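Local coordinates for 2-dehydropantoate 2-reductase (Geobacter metallireducens, PDB 3HN2), which probably catalyses the NADPH-dependent reduction of ketopantoate to pantoic acid, the second step of the pathway to pantoate, at residues V73-K78 and T101-L106; N190-G195 and R218-E223. All coordinates share one frame; numbering follows the deposited sequence.

Contact 1: V73-K78 and T101-L106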
loop_
_atom_site.group_PDB
_atom_site.type_symbol
_atom_site.label_atom_id
_atom_site.label_comp_id
_atom_site.label_asym_id
_atom_site.label_seq_id
_atom_site.Cartn_x
_atom_site.Cartn_y
_atom_site.Cartn_z
ATOM N N VAL A 73 -17.224 -25.503 3.772
ATOM C CA VAL A 73 -15.899 -25.695 4.352
ATOM C C VAL A 73 -14.868 -24.732 3.754
ATOM O O VAL A 73 -14.575 -24.773 2.558
ATOM C CB VAL A 73 -15.438 -27.195 4.366
ATOM C CG1 VAL A 73 -15.850 -27.923 3.108
ATOM C CG2 VAL A 73 -13.929 -27.313 4.607
ATOM N N LEU A 74 -14.372 -23.833 4.601
ATOM C CA LEU A 74 -13.262 -22.943 4.260
ATOM C C LEU A 74 -11.955 -23.688 4.381
ATOM O O LEU A 74 -11.546 -24.044 5.486
ATOM C CB LEU A 74 -13.207 -21.766 5.224
ATOM C CG LEU A 74 -13.481 -20.349 4.747
ATOM C CD1 LEU A 74 -14.973 -20.112 4.664
ATOM C CD2 LEU A 74 -12.841 -19.388 5.732
ATOM N N VAL A 75 -11.304 -23.932 3.249
ATOM C CA VAL A 75 -9.974 -24.516 3.246
ATOM C C VAL A 75 -8.923 -23.389 3.317
ATOM O O VAL A 75 -8.850 -22.530 2.433
ATOM C CB VAL A 75 -9.752 -25.413 2.014
ATOM C CG1 VAL A 75 -8.437 -26.154 2.124
ATOM C CG2 VAL A 75 -10.898 -26.416 1.868
ATOM N N GLY A 76 -8.144 -23.386 4.397
ATOM C CA GLY A 76 -7.046 -22.443 4.579
ATOM C C GLY A 76 -5.720 -23.157 4.771
ATOM O O GLY A 76 -4.770 -22.579 5.312
ATOM N N LEU A 77 -5.670 -24.415 4.325
ATOM C CA LEU A 77 -4.480 -25.265 4.408
ATOM C C LEU A 77 -3.301 -24.697 3.638
ATOM O O LEU A 77 -3.475 -24.030 2.621
ATOM C CB LEU A 77 -4.774 -26.655 3.834
ATOM C CG LEU A 77 -5.441 -27.762 4.650
ATOM C CD1 LEU A 77 -5.889 -28.868 3.709
ATOM C CD2 LEU A 77 -4.515 -28.316 5.728
ATOM N N LYS A 78 -2.099 -24.965 4.133
ATOM C CA LYS A 78 -0.902 -24.727 3.349
ATOM C C LYS A 78 -0.850 -25.792 2.260
ATOM O O LYS A 78 -1.165 -26.957 2.510
ATOM C CB LYS A 78 0.341 -24.750 4.232
ATOM C CG LYS A 78 0.912 -23.369 4.534
ATOM C CD LYS A 78 0.012 -22.543 5.447
ATOM C CE LYS A 78 0.057 -21.061 5.082
ATOM N NZ LYS A 78 1.428 -20.477 5.177
ATOM N N THR A 101 -11.971 -22.479 -1.223
ATOM C CA THR A 101 -10.521 -22.482 -1.103
ATOM C C THR A 101 -9.942 -21.044 -1.077
ATOM O O THR A 101 -10.279 -20.201 -1.918
ATOM C CB THR A 101 -9.879 -23.415 -2.166
ATOM O OG1 THR A 101 -8.586 -23.839 -1.731
ATOM C CG2 THR A 101 -9.781 -22.767 -3.528
ATOM N N LEU A 102 -9.108 -20.769 -0.078
ATOM C CA LEU A 102 -8.514 -19.436 0.105
ATOM C C LEU A 102 -6.992 -19.472 0.093
ATOM O O LEU A 102 -6.330 -18.463 0.340
ATOM C CB LEU A 102 -8.986 -18.812 1.418
ATOM C CG LEU A 102 -10.363 -18.161 1.513
ATOM C CD1 LEU A 102 -10.665 -17.848 2.959
ATOM C CD2 LEU A 102 -10.430 -16.903 0.682
ATOM N N GLN A 103 -6.449 -20.647 -0.203
ATOM C CA GLN A 103 -5.011 -20.875 -0.207
ATOM C C GLN A 103 -4.329 -20.283 -1.431
ATOM O O GLN A 103 -4.985 -19.803 -2.351
ATOM C CB GLN A 103 -4.718 -22.370 -0.071
ATOM C CG GLN A 103 -5.980 -23.228 -0.096
ATOM C CD GLN A 103 -5.707 -24.706 -0.253
ATOM O OE1 GLN A 103 -6.178 -25.329 -1.198
ATOM N NE2 GLN A 103 -4.945 -25.277 0.671
ATOM N N ASN A 104 -3.002 -20.324 -1.431
ATOM C CA ASN A 104 -2.199 -19.618 -2.424
ATOM C C ASN A 104 -1.831 -20.443 -3.651
ATOM O O ASN A 104 -1.721 -21.665 -3.584
ATOM C CB ASN A 104 -0.930 -19.064 -1.768
ATOM C CG ASN A 104 -1.228 -17.997 -0.735
ATOM O OD1 ASN A 104 -2.357 -17.509 -0.631
ATOM N ND2 ASN A 104 -0.212 -17.625 0.034
ATOM N N GLY A 105 -1.639 -19.752 -4.770
ATOM C CA GLY A 105 -1.176 -20.376 -5.994
ATOM C C GLY A 105 -2.307 -20.976 -6.790
ATOM O O GLY A 105 -3.449 -20.537 -6.689
ATOM N N LEU A 106 -1.980 -21.995 -7.573
ATOM C CA LEU A 106 -2.935 -22.606 -8.473
ATOM C C LEU A 106 -3.218 -24.062 -8.139
ATOM O O LEU A 106 -2.666 -24.617 -7.185
ATOM C CB LEU A 106 -2.406 -22.542 -9.895
ATOM C CG LEU A 106 -2.239 -21.212 -10.605
ATOM C CD1 LEU A 106 -1.753 -21.511 -12.015
ATOM C CD2 LEU A 106 -3.510 -20.385 -10.651
#

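Contact 2: N190-G195 and R218-E223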
loop_
_atom_site.group_PDB
_atom_site.type_symbol
_atom_site.label_atom_id
_atom_site.label_comp_id
_atom_site.label_asym_id
_atom_site.label_seq_id
_atom_site.Cartn_x
_atom_site.Cartn_y
_atom_site.Cartn_z
ATOM N N ASN A 190 2.610 -12.267 -6.052
ATOM C CA ASN A 190 3.138 -13.338 -5.201
ATOM C C ASN A 190 4.437 -13.941 -5.692
ATOM O O ASN A 190 5.205 -14.473 -4.903
ATOM C CB ASN A 190 2.107 -14.472 -5.046
ATOM C CG ASN A 190 1.301 -14.377 -3.758
ATOM O OD1 ASN A 190 1.322 -13.359 -3.054
ATOM N ND2 ASN A 190 0.575 -15.445 -3.448
ATOM N N ILE A 191 4.677 -13.888 -6.996
ATOM C CA ILE A 191 5.873 -14.517 -7.542
ATOM C C ILE A 191 7.153 -13.685 -7.302
ATOM O O ILE A 191 8.068 -14.206 -6.663
ATOM C CB ILE A 191 5.666 -15.062 -8.987
ATOM C CG1 ILE A 191 4.744 -16.295 -8.934
ATOM C CG2 ILE A 191 6.993 -15.422 -9.634
ATOM C CD1 ILE A 191 4.402 -16.913 -10.280
ATOM N N PRO A 192 7.217 -12.404 -7.768
ATOM C CA PRO A 192 8.426 -11.615 -7.428
ATOM C C PRO A 192 8.659 -11.446 -5.932
ATOM O O PRO A 192 9.774 -11.627 -5.471
ATOM C CB PRO A 192 8.171 -10.248 -8.081
ATOM C CG PRO A 192 6.698 -10.206 -8.320
ATOM C CD PRO A 192 6.295 -11.613 -8.607
ATOM N N PHE A 193 7.602 -11.190 -5.177
ATOM C CA PHE A 193 7.758 -10.812 -3.781
ATOM C C PHE A 193 7.846 -11.970 -2.790
ATOM O O PHE A 193 8.775 -12.000 -1.991
ATOM C CB PHE A 193 6.745 -9.734 -3.410
ATOM C CG PHE A 193 6.961 -8.452 -4.164
ATOM C CD1 PHE A 193 6.178 -8.138 -5.269
ATOM C CD2 PHE A 193 7.992 -7.580 -3.802
ATOM C CE1 PHE A 193 6.390 -6.957 -5.984
ATOM C CE2 PHE A 193 8.209 -6.398 -4.514
ATOM C CZ PHE A 193 7.413 -6.084 -5.605
ATOM N N ASN A 194 6.937 -12.944 -2.847
ATOM C CA ASN A 194 7.151 -14.158 -2.039
ATOM C C ASN A 194 8.373 -14.976 -2.484
ATOM O O ASN A 194 8.910 -15.761 -1.705
ATOM C CB ASN A 194 5.902 -15.038 -1.961
ATOM C CG ASN A 194 4.836 -14.453 -1.064
ATOM O OD1 ASN A 194 4.288 -13.388 -1.344
ATOM N ND2 ASN A 194 4.529 -15.152 0.021
ATOM N N GLY A 195 8.821 -14.762 -3.722
ATOM C CA GLY A 195 10.059 -15.362 -4.227
ATOM C C GLY A 195 11.356 -14.722 -3.751
ATOM O O GLY A 195 12.170 -15.379 -3.101
ATOM N N ARG A 218 9.916 -6.060 -12.529
ATOM C CA ARG A 218 9.201 -5.797 -13.784
ATOM C C ARG A 218 9.228 -6.991 -14.734
ATOM O O ARG A 218 8.192 -7.379 -15.256
ATOM C CB ARG A 218 9.783 -4.579 -14.501
ATOM C CG ARG A 218 9.298 -3.246 -13.980
ATOM C CD ARG A 218 10.072 -2.121 -14.626
ATOM N NE ARG A 218 10.114 -0.933 -13.778
ATOM C CZ ARG A 218 11.160 -0.116 -13.682
ATOM N NH1 ARG A 218 11.101 0.941 -12.882
ATOM N NH2 ARG A 218 12.269 -0.356 -14.374
ATOM N N GLY A 219 10.419 -7.559 -14.940
ATOM C CA GLY A 219 10.624 -8.666 -15.863
ATOM C C GLY A 219 9.945 -9.943 -15.409
ATOM O O GLY A 219 9.297 -10.626 -16.214
ATOM N N ILE A 220 10.090 -10.256 -14.121
ATOM C CA ILE A 220 9.413 -11.394 -13.507
ATOM C C ILE A 220 7.902 -11.254 -13.700
ATOM O O ILE A 220 7.236 -12.191 -14.158
ATOM C CB ILE A 220 9.762 -11.523 -12.004
ATOM C CG1 ILE A 220 11.215 -11.959 -11.831
ATOM C CG2 ILE A 220 8.843 -12.533 -11.306
ATOM C CD1 ILE A 220 11.779 -11.680 -10.438
ATOM N N MET A 221 7.396 -10.062 -13.382
ATOM C CA MET A 221 5.989 -9.716 -13.535
ATOM C C MET A 221 5.451 -9.867 -14.951
ATOM O O MET A 221 4.382 -10.463 -15.146
ATOM C CB MET A 221 5.743 -8.305 -13.051
ATOM C CG MET A 221 5.651 -8.216 -11.555
ATOM S SD MET A 221 4.926 -6.655 -11.052
ATOM C CE MET A 221 4.905 -6.973 -9.303
ATOM N N LEU A 222 6.194 -9.347 -15.932
ATOM C CA LEU A 222 5.825 -9.504 -17.346
ATOM C C LEU A 222 5.703 -10.965 -17.826
ATOM O O LEU A 222 4.928 -11.250 -18.737
ATOM C CB LEU A 222 6.797 -8.750 -18.244
ATOM C CG LEU A 222 6.644 -7.228 -18.264
ATOM C CD1 LEU A 222 7.955 -6.516 -18.649
ATOM C CD2 LEU A 222 5.518 -6.829 -19.181
ATOM N N GLU A 223 6.470 -11.865 -17.214
ATOM C CA GLU A 223 6.468 -13.277 -17.566
ATOM C C GLU A 223 5.200 -13.951 -17.073
ATOM O O GLU A 223 4.564 -14.692 -17.817
ATOM C CB GLU A 223 7.693 -13.983 -16.983
ATOM C CG GLU A 223 9.003 -13.640 -17.672
ATOM C CD GLU A 223 10.183 -14.430 -17.131
ATOM O OE1 GLU A 223 9.978 -15.416 -16.383
ATOM O OE2 GLU A 223 11.328 -14.058 -17.463
#

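Contact 1: V73-K78 and T101-L106
Val-75 and Thr-101 form a parallel beta bridge at the C-terminal ends of neighbouring strands of the Rossmann-type sheet, and Leu-102 N donates to Val-75 O at 3.1 Å. Beyond this pair the chains leave the sheet, and the side chain of Gln-103 bridges the widening gap. With its chi1 nearly eclipsed at 5° and the chain extended beyond CG, its amide reaches residue 77, where NE2 donates to Leu-77 O at 2.7 Å. The N-H points well at the oxygen (162°), which lies close to the amide plane, yet NE2 sits above the carbonyl plane of Leu-77. Val-75 CG1 lies 3.9 Å from Gln-103 NE2, and Leu-77 CB packs 3.5 Å from that same nitrogen. The end of the Leu-102 side chain makes an apolar contact, its CD1 meeting Leu-74 CD2 at 3.8 Å. Tyr-85 OH hydrogen-bonds Gln-103 OE1, and Asn-82 OD1 takes a weak bond from NE2. The buried amide is thus gripped at both its oxygen and its nitrogen, an arrangement that fixes its rotation and pins the two loops together where a Rossmann fold typically receives its dinucleotide.

Contact 2: N190-G195 and R218-E223
Pro-192 and Ile-220 bring two helices of the all-helical C-terminal domain, of the 6-phosphogluconate dehydrogenase type, to a CA-CA separation of 6.2 Å. The axes of helix segments 190-195 and 218-223 approach to 9.1 Å and are steeply inclined, their N-to-C directions 136° apart. The first helix is kinked at Pro-192, whose ring nitrogen has no hydrogen to give to the preceding turn, and it is this ring that faces the second helix.

Met-221 can be followed outward. CB leaves the helix without pointing at its partner, and chi1 of -79° sets CG anti to the carbonyl carbon; CG then lies 3.9 Å from Pro-192 CG. From there the chain is extended through SD, which carries the methyl to helix 179-200. CE meets Pro-192 CG again and reaches the edge of the Phe-193 ring, near its plane, so the methyl abuts the rim of the ring and does not cover a face. The Met-221 and Pro-192 side chains cross at about a right angle.

Ile-220 CG2 lies over a face of the proline ring, with Met-221 CG on the same side and Met-221 CE at the ring's edge. This CG2, anti to the backbone N, is 3.8 Å from Pro-192 CD and equally close to Ile-191 CG2. The interface is thus wholly apolar and buried. Phe-193 also stacks on Trp-189 and touches Thr-249 of helix 241-249, while Ile-191 packs on Val-292 of helix 290-302. The shortest approach between the two segments is Phe-193 CE1 to Met-221 CE, 3.6 Å.

Overall arrangement
From the N terminus, the chain first builds the nucleotide-binding-type sheet, where contact 1 joins the end of strand 72-75 to the loop after strand 98-101, closing a loop that contains helix 85-89. The chain then completes the sheet and enters helix 179-200, which opens contact 2; this closes a second loop, through helix 204-207, on helix 211-229. The two loops follow in series, neither nesting nor crossing, and their centres lie about 21 Å apart. Contact 1 ties together neighbouring parts of the N-terminal domain, contact 2 two helices of the C-terminal domain. They meet where Asn-104 packs against Asn-190, and Arg-183 of helix 179-200 also hydrogen-bonds the 101-106 loop backbone.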